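Local coordinates for quinonprotein alcohol dehydrogenase-like protein (Bacteroides thetaiotaomicron VPI-5482, PDB 4R5O) that is of unknown function but joins an immunoglobulin-like domain to a seven-bladed beta-propeller and binds calcium ions, at residues 79-82 with 87-90; 110-115 with 151-156; 125-130 with 134-139; 165-170 with 206-211. One frame throughout, in Å; residues are numbered along the deposited sequence.

Contact 1 of 4, residues 79-82 with 87-90; sequences CIIK and KVEM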
loop_
_atom_site.group_PDB
_atom_site.type_symbol
_atom_site.label_atom_id
_atom_site.label_comp_id
_atom_site.label_asym_id
_atom_site.label_seq_id
_atom_site.Cartn_x
_atom_site.Cartn_y
_atom_site.Cartn_z
ATOM N N CYS A 79 30.159 -2.949 -14.280
ATOM C CA CYS A 79 30.716 -3.861 -15.249
ATOM C C CYS A 79 32.167 -4.027 -14.941
ATOM O O CYS A 79 32.940 -3.073 -15.053
ATOM C CB CYS A 79 30.481 -3.378 -16.672
ATOM S SG CYS A 79 31.208 -4.446 -17.920
ATOM N N ILE A 80 32.531 -5.229 -14.500
ATOM C CA ILE A 80 33.907 -5.574 -14.195
ATOM C C ILE A 80 34.411 -6.437 -15.336
ATOM O O ILE A 80 33.843 -7.496 -15.596
ATOM C CB ILE A 80 34.038 -6.255 -12.806
ATOM C CG1 ILE A 80 33.258 -5.481 -11.709
ATOM C CG2 ILE A 80 35.506 -6.433 -12.440
ATOM C CD1 ILE A 80 33.109 -6.175 -10.429
ATOM N N ILE A 81 35.425 -5.955 -16.064
ATOM C CA ILE A 81 36.051 -6.700 -17.167
ATOM C C ILE A 81 37.460 -7.035 -16.711
ATOM O O ILE A 81 38.217 -6.134 -16.343
ATOM C CB ILE A 81 36.006 -5.955 -18.524
ATOM C CG1 ILE A 81 34.617 -5.321 -18.758
ATOM C CG2 ILE A 81 36.448 -6.899 -19.666
ATOM C CD1 ILE A 81 34.510 -4.424 -19.893
ATOM N N LYS A 82 37.779 -8.338 -16.698
ATOM C CA LYS A 82 39.017 -8.932 -16.187
ATOM C C LYS A 82 39.770 -9.735 -17.259
ATOM O O LYS A 82 39.138 -10.415 -18.059
ATOM C CB LYS A 82 38.574 -9.865 -15.037
ATOM C CG LYS A 82 39.622 -10.634 -14.252
ATOM C CD LYS A 82 38.908 -11.422 -13.142
ATOM C CE LYS A 82 39.815 -12.292 -12.306
ATOM N NZ LYS A 82 39.053 -13.005 -11.243
ATOM N N LYS A 87 42.110 -5.907 -14.133
ATOM C CA LYS A 87 40.682 -5.768 -13.911
ATOM C C LYS A 87 40.255 -4.303 -14.052
ATOM O O LYS A 87 40.917 -3.408 -13.516
ATOM C CB LYS A 87 40.406 -6.292 -12.489
ATOM C CG LYS A 87 38.985 -6.283 -12.007
ATOM C CD LYS A 87 38.796 -6.968 -10.664
ATOM C CE LYS A 87 39.171 -6.155 -9.456
ATOM N NZ LYS A 87 38.848 -6.869 -8.189
ATOM N N VAL A 88 39.150 -4.052 -14.757
ATOM C CA VAL A 88 38.614 -2.696 -14.898
ATOM C C VAL A 88 37.128 -2.705 -14.457
ATOM O O VAL A 88 36.425 -3.686 -14.682
ATOM C CB VAL A 88 38.801 -2.098 -16.306
ATOM C CG1 VAL A 88 38.164 -2.955 -17.393
ATOM C CG2 VAL A 88 38.254 -0.684 -16.358
ATOM N N GLU A 89 36.677 -1.630 -13.803
ATOM C CA GLU A 89 35.307 -1.515 -13.344
ATOM C C GLU A 89 34.708 -0.135 -13.696
ATOM O O GLU A 89 35.223 0.910 -13.276
ATOM C CB GLU A 89 35.216 -1.757 -11.831
ATOM C CG GLU A 89 33.806 -1.626 -11.279
ATOM C CD GLU A 89 33.635 -1.896 -9.804
ATOM O OE1 GLU A 89 34.565 -2.464 -9.187
ATOM O OE2 GLU A 89 32.539 -1.598 -9.277
HETATM N N MSE A 90 33.579 -0.165 -14.433
HETATM C CA MSE A 90 32.759 0.988 -14.814
HETATM C C MSE A 90 31.427 0.903 -14.163
HETATM O O MSE A 90 30.898 -0.192 -14.042
HETATM C CB MSE A 90 32.579 1.066 -16.314
HETATM C CG MSE A 90 33.842 1.303 -17.056
HETATM SE SE MSE A 90 33.653 0.558 -18.789
HETATM C CE MSE A 90 33.373 -1.386 -18.218
#
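An antiparallel beta-hairpin ladder pairs Cys79, Ile80, Ile81 and Lys82 with Met90, Glu89, Val88 and Lys87, in two inner strands of the five-stranded sheet near the N terminus. The short segments run at 164° to each other. Cys79 with Met90 and Ile81 with Val88 are the hydrogen-bonded pairs, each closed by two bonds: Cys79 N to Met90 O is 2.9 Å, and Ile81 N to Val88 O is 2.8 Å. Ile80 with Glu89 and Lys82 with Lys87 are non-hydrogen-bonded. The sheet belongs to the immunoglobulin-like sandwich, and alternation along the strands sorts the side chains onto two faces. On the face of Cys79, Ile81, Val88 and Met90, the selenomethionine Met90 turns back at its last torsion (chi3 -62°), which carries CE over the partner strand, 3.7 Å from Ile81 CD1 and 3.8 Å from Cys79 SG. Phe23 packs against Cys79 and Met90 here, while Pro16 and Val18 touch Ile81. On the other face Ile80 lies alongside two polar chains pointing the same way: its CG2 is 3.5 Å from Lys87 CG, and its CG1 is 3.9 Å from the extended Glu89 at CG. Leu53 of the next strand also reaches Ile80.

Contact 2 of 4, residues 110-115 with 151-156; sequences GTFNFY and GKFYLL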
loop_
_atom_site.group_PDB
_atom_site.type_symbol
_atom_site.label_atom_id
_atom_site.label_comp_id
_atom_site.label_asym_id
_atom_site.label_seq_id
_atom_site.Cartn_x
_atom_site.Cartn_y
_atom_site.Cartn_z
ATOM N N GLY A 110 2.030 -9.779 -0.099
ATOM C CA GLY A 110 2.909 -9.053 0.803
ATOM C C GLY A 110 3.830 -8.026 0.207
ATOM O O GLY A 110 4.929 -7.837 0.715
ATOM N N THR A 111 3.383 -7.323 -0.837
ATOM C CA THR A 111 4.192 -6.277 -1.492
ATOM C C THR A 111 3.301 -5.284 -2.251
ATOM O O THR A 111 2.103 -5.513 -2.404
ATOM C CB THR A 111 5.247 -6.906 -2.465
ATOM O OG1 THR A 111 6.013 -5.860 -3.072
ATOM C CG2 THR A 111 4.632 -7.793 -3.546
ATOM N N PHE A 112 3.918 -4.203 -2.759
ATOM C CA PHE A 112 3.224 -3.210 -3.580
ATOM C C PHE A 112 3.278 -3.606 -5.043
ATOM O O PHE A 112 4.364 -3.749 -5.598
ATOM C CB PHE A 112 3.789 -1.798 -3.407
ATOM C CG PHE A 112 3.604 -1.169 -2.048
ATOM C CD1 PHE A 112 2.469 -0.430 -1.754
ATOM C CD2 PHE A 112 4.607 -1.238 -1.091
ATOM C CE1 PHE A 112 2.329 0.204 -0.507
ATOM C CE2 PHE A 112 4.454 -0.625 0.157
ATOM C CZ PHE A 112 3.318 0.091 0.442
ATOM N N ASN A 113 2.098 -3.777 -5.658
ATOM C CA ASN A 113 1.893 -4.111 -7.073
ATOM C C ASN A 113 1.180 -2.948 -7.775
ATOM O O ASN A 113 0.354 -2.285 -7.136
ATOM C CB ASN A 113 1.089 -5.395 -7.195
ATOM C CG ASN A 113 1.550 -6.506 -6.294
ATOM O OD1 ASN A 113 2.478 -7.245 -6.601
ATOM N ND2 ASN A 113 0.897 -6.654 -5.154
ATOM N N PHE A 114 1.494 -2.665 -9.051
ATOM C CA PHE A 114 0.836 -1.538 -9.711
ATOM C C PHE A 114 0.033 -1.977 -10.924
ATOM O O PHE A 114 0.547 -2.712 -11.762
ATOM C CB PHE A 114 1.843 -0.462 -10.143
ATOM C CG PHE A 114 1.210 0.759 -10.784
ATOM C CD1 PHE A 114 0.599 1.738 -10.005
ATOM C CD2 PHE A 114 1.291 0.964 -12.160
ATOM C CE1 PHE A 114 0.069 2.891 -10.595
ATOM C CE2 PHE A 114 0.721 2.100 -12.754
ATOM C CZ PHE A 114 0.098 3.047 -11.970
ATOM N N TYR A 115 -1.209 -1.485 -11.035
ATOM C CA TYR A 115 -2.063 -1.738 -12.181
ATOM C C TYR A 115 -2.315 -0.425 -12.932
ATOM O O TYR A 115 -2.881 0.520 -12.380
ATOM C CB TYR A 115 -3.390 -2.410 -11.773
ATOM C CG TYR A 115 -4.324 -2.650 -12.942
ATOM C CD1 TYR A 115 -4.099 -3.692 -13.841
ATOM C CD2 TYR A 115 -5.431 -1.836 -13.155
ATOM C CE1 TYR A 115 -4.960 -3.920 -14.916
ATOM C CE2 TYR A 115 -6.312 -2.070 -14.214
ATOM C CZ TYR A 115 -6.073 -3.113 -15.087
ATOM O OH TYR A 115 -6.959 -3.342 -16.108
ATOM N N GLY A 151 1.921 12.563 1.808
ATOM C CA GLY A 151 2.623 12.069 0.627
ATOM C C GLY A 151 3.448 10.816 0.878
ATOM O O GLY A 151 4.359 10.520 0.092
ATOM N N LYS A 152 3.120 10.058 1.965
ATOM C CA LYS A 152 3.818 8.836 2.344
ATOM C C LYS A 152 2.840 7.684 2.594
ATOM O O LYS A 152 1.682 7.897 2.965
ATOM C CB LYS A 152 4.671 9.065 3.630
ATOM C CG LYS A 152 5.656 10.254 3.625
ATOM C CD LYS A 152 6.797 10.094 2.609
ATOM C CE LYS A 152 7.619 11.338 2.345
ATOM N NZ LYS A 152 6.871 12.362 1.567
ATOM N N PHE A 153 3.326 6.460 2.421
ATOM C CA PHE A 153 2.608 5.258 2.784
ATOM C C PHE A 153 3.175 4.780 4.100
ATOM O O PHE A 153 4.346 4.407 4.161
ATOM C CB PHE A 153 2.651 4.156 1.711
ATOM C CG PHE A 153 2.065 4.459 0.352
ATOM C CD1 PHE A 153 0.827 5.090 0.236
ATOM C CD2 PHE A 153 2.661 3.949 -0.812
ATOM C CE1 PHE A 153 0.255 5.318 -1.027
ATOM C CE2 PHE A 153 2.074 4.154 -2.068
ATOM C CZ PHE A 153 0.878 4.844 -2.167
ATOM N N TYR A 154 2.391 4.896 5.171
ATOM C CA TYR A 154 2.803 4.418 6.483
ATOM C C TYR A 154 2.289 3.026 6.642
ATOM O O TYR A 154 1.084 2.838 6.619
ATOM C CB TYR A 154 2.315 5.334 7.611
ATOM C CG TYR A 154 2.838 6.743 7.497
ATOM C CD1 TYR A 154 4.117 7.071 7.934
ATOM C CD2 TYR A 154 2.041 7.760 6.995
ATOM C CE1 TYR A 154 4.601 8.369 7.846
ATOM C CE2 TYR A 154 2.509 9.066 6.911
ATOM C CZ TYR A 154 3.791 9.365 7.340
ATOM O OH TYR A 154 4.243 10.655 7.272
ATOM N N LEU A 155 3.190 2.045 6.706
ATOM C CA LEU A 155 2.831 0.634 6.816
ATOM C C LEU A 155 3.158 0.111 8.216
ATOM O O LEU A 155 4.266 0.307 8.726
ATOM C CB LEU A 155 3.553 -0.200 5.732
ATOM C CG LEU A 155 3.708 -1.719 5.944
ATOM C CD1 LEU A 155 2.370 -2.454 5.849
ATOM C CD2 LEU A 155 4.656 -2.310 4.952
ATOM N N LEU A 156 2.172 -0.579 8.811
ATOM C CA LEU A 156 2.288 -1.308 10.063
ATOM C C LEU A 156 2.049 -2.767 9.761
ATOM O O LEU A 156 0.977 -3.108 9.250
ATOM C CB LEU A 156 1.329 -0.780 11.158
ATOM C CG LEU A 156 1.229 -1.614 12.436
ATOM C CD1 LEU A 156 2.493 -1.521 13.250
ATOM C CD2 LEU A 156 0.066 -1.166 13.263
#
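The backbones of 110-115 and 151-156 stay well apart, the closest CA atoms, those of Phe112 and Phe153, being 10.6 Å from each other, so only side chains meet across the interface. Such spacing fits packing between sheets, and the two strands are indeed inner strands of successive four-stranded blades of the beta-propeller. The first blade is completed by the C-terminal strand 422-424, the ring closure familiar in propellers.

Phe112 and Phe153 both point toward the opposite strand and carry the contact. Their planes are nearly parallel, at 16°, yet the rings have slid past each other until the centroids stand 5.5 Å apart and little overlap remains. The contact therefore rests chiefly on one pair of ring atoms, Phe112 CE1 and Phe153 CD2, 3.8 Å apart, each approaching the other ring obliquely. In both residues CG is anti to the carbonyl carbon (chi1 -66° for Phe112, -61° for Phe153), which extends each ring from its own strand to meet the other between the blades. The area buried is small, 115 Å² summed over both sides, and entirely apolar.

Other residues fill out this core. Ile146, on the strand beside Phe153, touches both rings; Leu136, Leu175 and Tyr127 pack on Phe112, and His148 meets the Phe153 ring edge-to-face. After the CE1 contact, the next approach between the two rings is from Phe112 CZ to Phe153 CD2, at 4.1 Å.

Contact 3 of 4, residues 125-130 with 134-139; sequences DCYASL and KTLGIG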
loop_
_atom_site.group_PDB
_atom_site.type_symbol
_atom_site.label_atom_id
_atom_site.label_comp_id
_atom_site.label_asym_id
_atom_site.label_seq_id
_atom_site.Cartn_x
_atom_site.Cartn_y
_atom_site.Cartn_z
ATOM N N ASP A 125 5.087 -6.751 -7.683
ATOM C CA ASP A 125 6.178 -6.496 -6.746
ATOM C C ASP A 125 7.079 -5.352 -7.253
ATOM O O ASP A 125 8.278 -5.504 -7.427
ATOM C CB ASP A 125 6.992 -7.792 -6.522
ATOM C CG ASP A 125 7.970 -7.776 -5.370
ATOM O OD1 ASP A 125 7.889 -6.847 -4.534
ATOM O OD2 ASP A 125 8.782 -8.727 -5.266
ATOM N N CYS A 126 6.481 -4.189 -7.414
ATOM C CA CYS A 126 7.150 -2.963 -7.797
ATOM C C CYS A 126 8.020 -2.463 -6.641
ATOM O O CYS A 126 8.918 -1.640 -6.832
ATOM C CB CYS A 126 6.113 -1.920 -8.205
ATOM S SG CYS A 126 5.204 -2.333 -9.721
ATOM N N TYR A 127 7.731 -2.931 -5.423
ATOM C CA TYR A 127 8.480 -2.492 -4.254
ATOM C C TYR A 127 9.908 -3.039 -4.332
ATOM O O TYR A 127 10.847 -2.280 -4.133
ATOM C CB TYR A 127 7.781 -2.912 -2.959
ATOM C CG TYR A 127 8.536 -2.454 -1.737
ATOM C CD1 TYR A 127 8.427 -1.139 -1.273
ATOM C CD2 TYR A 127 9.409 -3.312 -1.073
ATOM C CE1 TYR A 127 9.164 -0.703 -0.169
ATOM C CE2 TYR A 127 10.151 -2.885 0.020
ATOM C CZ TYR A 127 10.012 -1.592 0.481
ATOM O OH TYR A 127 10.753 -1.237 1.568
ATOM N N ALA A 128 10.073 -4.326 -4.667
ATOM C CA ALA A 128 11.383 -4.949 -4.771
ATOM C C ALA A 128 12.233 -4.306 -5.899
ATOM O O ALA A 128 13.304 -3.775 -5.591
ATOM C CB ALA A 128 11.233 -6.446 -5.016
ATOM N N SER A 129 11.720 -4.302 -7.179
ATOM C CA SER A 129 12.409 -3.802 -8.379
ATOM C C SER A 129 12.830 -2.313 -8.240
ATOM O O SER A 129 13.859 -1.949 -8.813
ATOM C CB SER A 129 11.568 -3.990 -9.647
ATOM O OG SER A 129 10.262 -3.449 -9.613
ATOM N N LEU A 130 12.123 -1.501 -7.461
ATOM C CA LEU A 130 12.480 -0.098 -7.165
ATOM C C LEU A 130 13.292 0.053 -5.824
ATOM O O LEU A 130 13.618 1.188 -5.448
ATOM C CB LEU A 130 11.204 0.779 -7.056
ATOM C CG LEU A 130 10.390 1.083 -8.306
ATOM C CD1 LEU A 130 8.961 1.394 -7.938
ATOM C CD2 LEU A 130 11.007 2.210 -9.093
ATOM N N LYS A 134 14.459 -5.242 -1.664
ATOM C CA LYS A 134 13.931 -5.135 -0.304
ATOM C C LYS A 134 12.554 -5.743 -0.224
ATOM O O LYS A 134 11.777 -5.676 -1.187
ATOM C CB LYS A 134 13.869 -3.676 0.209
ATOM C CG LYS A 134 15.173 -3.045 0.652
ATOM C CD LYS A 134 14.889 -1.685 1.346
ATOM C CE LYS A 134 16.151 -0.882 1.597
ATOM N NZ LYS A 134 16.882 -0.546 0.326
ATOM N N THR A 135 12.236 -6.313 0.934
ATOM C CA THR A 135 10.932 -6.903 1.192
ATOM C C THR A 135 10.327 -6.183 2.397
ATOM O O THR A 135 11.033 -5.539 3.173
ATOM C CB THR A 135 11.051 -8.420 1.374
ATOM O OG1 THR A 135 9.752 -8.933 1.640
ATOM C CG2 THR A 135 11.993 -8.826 2.509
ATOM N N LEU A 136 9.004 -6.253 2.499
ATOM C CA LEU A 136 8.211 -5.662 3.581
ATOM C C LEU A 136 7.894 -6.722 4.660
ATOM O O LEU A 136 7.277 -6.381 5.672
ATOM C CB LEU A 136 6.912 -5.057 3.020
ATOM C CG LEU A 136 7.023 -3.906 2.044
ATOM C CD1 LEU A 136 5.719 -3.677 1.329
ATOM C CD2 LEU A 136 7.449 -2.657 2.735
ATOM N N GLY A 137 8.334 -7.976 4.420
ATOM C CA GLY A 137 8.196 -9.140 5.296
ATOM C C GLY A 137 6.789 -9.469 5.746
ATOM O O GLY A 137 6.575 -9.838 6.901
ATOM N N ILE A 138 5.821 -9.347 4.840
ATOM C CA ILE A 138 4.422 -9.625 5.145
ATOM C C ILE A 138 4.143 -11.074 4.782
ATOM O O ILE A 138 3.959 -11.414 3.602
ATOM C CB ILE A 138 3.481 -8.634 4.422
ATOM C CG1 ILE A 138 3.888 -7.171 4.722
ATOM C CG2 ILE A 138 2.025 -8.927 4.772
ATOM C CD1 ILE A 138 3.276 -6.112 3.865
ATOM N N GLY A 139 4.160 -11.929 5.798
ATOM C CA GLY A 139 3.888 -13.352 5.641
ATOM C C GLY A 139 2.415 -13.607 5.431
ATOM O O GLY A 139 1.610 -12.676 5.522
HETATM O O HOH W 1 11.931 -2.761 3.365
#
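A single water links the segments, held by Tyr127 OH at 2.6 Å and donating to Thr135 O at 2.9 Å. It sits at the edge of the Tyr127 ring and in its plane, with the CZ-OH bond bent about 130° to it. The ring also meets Lys134 and Leu136. Its CD2 edge faces the backbone carbonyl of Lys134, with CD2 to Lys134 O at 3.3 Å and the oxygen near the ring plane. One ring face takes a CH-pi contact: Leu136 CD2 stands 3.9 Å from the centroid, 23° off the normal and displaced toward the rim, nearest to Tyr127 CZ at 3.6 Å. Because CG of Tyr127 is anti to the backbone N (chi1 -179°), the ring swings away from the helix and across to the loop. Lys134 crosses the ring obliquely, its CB 3.8 Å from Tyr127 CE2, before its chain leads off. With a leucine in place of Tyr127, the water would probably lose one of its two holders and Leu136 the flat surface it rests on.

Residues 126-129 form a single helical turn, with Asp125 as its N-cap: OD1 accepts a weak bond from Ala128 N at 3.3 Å while also bonding Thr111 OG1. The turn thus follows directly on the first propeller blade, and the loop 134-139 passes it at Lys134 to Leu136, then leads off toward strand 143-149 of the next. Tyr127 packs on Thr111 of strand 111-116 and on Tyr177 of strand 177-181, and Leu136 also touches Leu155 of strand 152-158.

Contact 4 of 4, residues 165-170 with 206-211; sequences DHFYIV and RRIDLK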
loop_
_atom_site.group_PDB
_atom_site.type_symbol
_atom_site.label_atom_id
_atom_site.label_comp_id
_atom_site.label_asym_id
_atom_site.label_seq_id
_atom_site.Cartn_x
_atom_site.Cartn_y
_atom_site.Cartn_z
ATOM N N ASP A 165 11.459 -5.008 11.941
ATOM C CA ASP A 165 10.802 -3.744 11.679
ATOM C C ASP A 165 9.307 -4.000 11.483
ATOM O O ASP A 165 8.919 -4.924 10.750
ATOM C CB ASP A 165 11.435 -3.034 10.451
ATOM C CG ASP A 165 12.846 -2.499 10.700
ATOM O OD1 ASP A 165 13.235 -2.362 11.880
ATOM O OD2 ASP A 165 13.544 -2.191 9.717
ATOM N N HIS A 166 8.467 -3.221 12.186
ATOM C CA HIS A 166 7.006 -3.330 12.057
ATOM C C HIS A 166 6.437 -2.110 11.328
ATOM O O HIS A 166 5.456 -2.220 10.600
ATOM C CB HIS A 166 6.338 -3.485 13.422
ATOM C CG HIS A 166 6.929 -4.586 14.229
ATOM N ND1 HIS A 166 7.842 -4.326 15.247
ATOM C CD2 HIS A 166 6.798 -5.922 14.087
ATOM C CE1 HIS A 166 8.173 -5.505 15.738
ATOM N NE2 HIS A 166 7.581 -6.498 15.066
ATOM N N PHE A 167 7.072 -0.962 11.505
ATOM C CA PHE A 167 6.592 0.274 10.916
ATOM C C PHE A 167 7.533 0.725 9.805
ATOM O O PHE A 167 8.739 0.814 10.009
ATOM C CB PHE A 167 6.473 1.344 12.019
ATOM C CG PHE A 167 5.773 2.599 11.584
ATOM C CD1 PHE A 167 4.394 2.724 11.720
ATOM C CD2 PHE A 167 6.490 3.664 11.051
ATOM C CE1 PHE A 167 3.743 3.884 11.312
ATOM C CE2 PHE A 167 5.835 4.815 10.620
ATOM C CZ PHE A 167 4.467 4.920 10.761
ATOM N N TYR A 168 6.974 1.006 8.638
ATOM C CA TYR A 168 7.703 1.408 7.436
ATOM C C TYR A 168 7.164 2.703 6.841
ATOM O O TYR A 168 5.949 2.896 6.804
ATOM C CB TYR A 168 7.599 0.297 6.373
ATOM C CG TYR A 168 8.212 -1.034 6.773
ATOM C CD1 TYR A 168 7.525 -1.922 7.593
ATOM C CD2 TYR A 168 9.417 -1.464 6.217
ATOM C CE1 TYR A 168 8.075 -3.149 7.946
ATOM C CE2 TYR A 168 9.982 -2.686 6.571
ATOM C CZ TYR A 168 9.302 -3.531 7.423
ATOM O OH TYR A 168 9.862 -4.753 7.727
ATOM N N ILE A 169 8.073 3.582 6.361
ATOM C CA ILE A 169 7.735 4.799 5.635
ATOM C C ILE A 169 8.245 4.604 4.216
ATOM O O ILE A 169 9.447 4.390 3.997
ATOM C CB ILE A 169 8.224 6.133 6.255
ATOM C CG1 ILE A 169 7.954 6.232 7.765
ATOM C CG2 ILE A 169 7.644 7.348 5.454
ATOM C CD1 ILE A 169 8.607 7.430 8.404
ATOM N N VAL A 170 7.302 4.618 3.269
ATOM C CA VAL A 170 7.499 4.436 1.827
ATOM C C VAL A 170 6.971 5.686 1.147
ATOM O O VAL A 170 5.870 6.114 1.477
ATOM C CB VAL A 170 6.801 3.125 1.326
ATOM C CG1 VAL A 170 6.892 2.973 -0.193
ATOM C CG2 VAL A 170 7.356 1.885 2.034
ATOM N N ARG A 206 0.187 3.210 21.544
ATOM C CA ARG A 206 1.558 3.681 21.376
ATOM C C ARG A 206 1.589 4.881 20.476
ATOM O O ARG A 206 0.965 4.841 19.419
ATOM C CB ARG A 206 2.469 2.592 20.797
ATOM C CG ARG A 206 2.535 1.334 21.597
ATOM C CD ARG A 206 3.055 0.266 20.689
ATOM N NE ARG A 206 3.182 -1.024 21.360
ATOM C CZ ARG A 206 4.301 -1.448 21.934
ATOM N NH1 ARG A 206 5.392 -0.677 21.939
ATOM N NH2 ARG A 206 4.344 -2.640 22.515
ATOM N N ARG A 207 2.297 5.944 20.879
ATOM C CA ARG A 207 2.511 7.103 20.016
ATOM C C ARG A 207 3.781 6.883 19.281
ATOM O O ARG A 207 4.771 6.537 19.910
ATOM C CB ARG A 207 2.537 8.429 20.807
ATOM C CG ARG A 207 2.735 9.665 19.907
ATOM C CD ARG A 207 2.821 10.962 20.677
ATOM N NE ARG A 207 3.939 10.989 21.620
ATOM C CZ ARG A 207 3.821 10.846 22.941
ATOM N NH1 ARG A 207 2.620 10.725 23.502
ATOM N NH2 ARG A 207 4.897 10.865 23.712
ATOM N N ILE A 208 3.780 7.061 17.978
ATOM C CA ILE A 208 5.003 6.913 17.185
ATOM C C ILE A 208 5.337 8.291 16.542
ATOM O O ILE A 208 4.442 8.996 16.068
ATOM C CB ILE A 208 4.903 5.751 16.123
ATOM C CG1 ILE A 208 6.269 5.531 15.383
ATOM C CG2 ILE A 208 3.702 5.900 15.147
ATOM C CD1 ILE A 208 6.486 4.173 14.788
ATOM N N ASP A 209 6.622 8.687 16.606
ATOM C CA ASP A 209 7.129 9.908 15.960
ATOM C C ASP A 209 7.388 9.553 14.512
ATOM O O ASP A 209 8.159 8.635 14.251
ATOM C CB ASP A 209 8.383 10.429 16.696
ATOM C CG ASP A 209 8.948 11.744 16.185
ATOM O OD1 ASP A 209 9.284 11.825 14.980
ATOM O OD2 ASP A 209 9.158 12.650 17.007
ATOM N N LEU A 210 6.728 10.214 13.567
ATOM C CA LEU A 210 6.829 9.851 12.140
ATOM C C LEU A 210 8.189 10.285 11.495
ATOM O O LEU A 210 8.423 9.957 10.330
ATOM C CB LEU A 210 5.658 10.457 11.343
ATOM C CG LEU A 210 4.261 9.953 11.764
ATOM C CD1 LEU A 210 3.174 10.606 10.971
ATOM C CD2 LEU A 210 4.142 8.449 11.650
ATOM N N LYS A 211 9.113 10.898 12.268
ATOM C CA LYS A 211 10.433 11.277 11.760
ATOM C C LYS A 211 11.503 10.354 12.360
ATOM O O LYS A 211 12.190 9.645 11.599
ATOM C CB LYS A 211 10.758 12.758 12.045
ATOM C CG LYS A 211 9.627 13.770 11.686
ATOM C CD LYS A 211 9.154 13.755 10.203
ATOM C CE LYS A 211 8.026 14.741 9.959
ATOM N NZ LYS A 211 7.504 14.660 8.568
#
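Phe167 meets Ile208 and Leu210 in the apolar layer between two successive propeller blades, each contributing an inner strand. CA atoms stay 9.3 Å apart for Phe167 and Ile208, consistent with face-to-face packing of sheets whose backbones are too far apart to pair. Ile208 CD1 lies over one face of the Phe167 ring, 3.9 Å from its centroid and 21° off the normal, a CH-pi contact offset toward CG. At the far end of the same ring, Leu210 crosses at about a right angle and sets CD2 3.7 Å from Phe167 CZ. A trans first torsion (chi1 -170°) sends the Phe167 ring out from its strand to both partners. Were Phe167 replaced by an alanine, Ile208 CD1 and Leu210 CD2 would probably lose the ring they pack on, opening a gap between the blades. Each flank carries a local motif: His166 and Phe167 both face Ala181 in a classic beta bulge, and Asp209 OD1 accepts from Lys211 N at 2.9 Å in an Asx turn as its strand ends. Leu210, the middle residue of that turn, has its carbonyl O approached by Ile169 CD1. Tyr154 of the neighbouring strand touches Ile169 and Leu210, and Val200 packs on Ile208.

In the fold
From the N terminus, contact 1 closes first, as the short hairpin 79-82 with 87-90 inside the immunoglobulin-like domain; its centre lies 30 Å or more from those of the others. Contact 2 closes a longer loop between the first two propeller blades; contact 3, closing the three-residue connection 131-133, is nested within it, their centres 9 Å apart. Here Phe112 O meets Cys126 N. Contact 4 follows contact 2 in series, closes the 35 residues between 170 and 206, and ties the second blade to the third. It shares the second blade's sheet with contact 2, where strands 152-158 and 167-171 are neighbours, and touches contact 3 through Tyr127 and Val170.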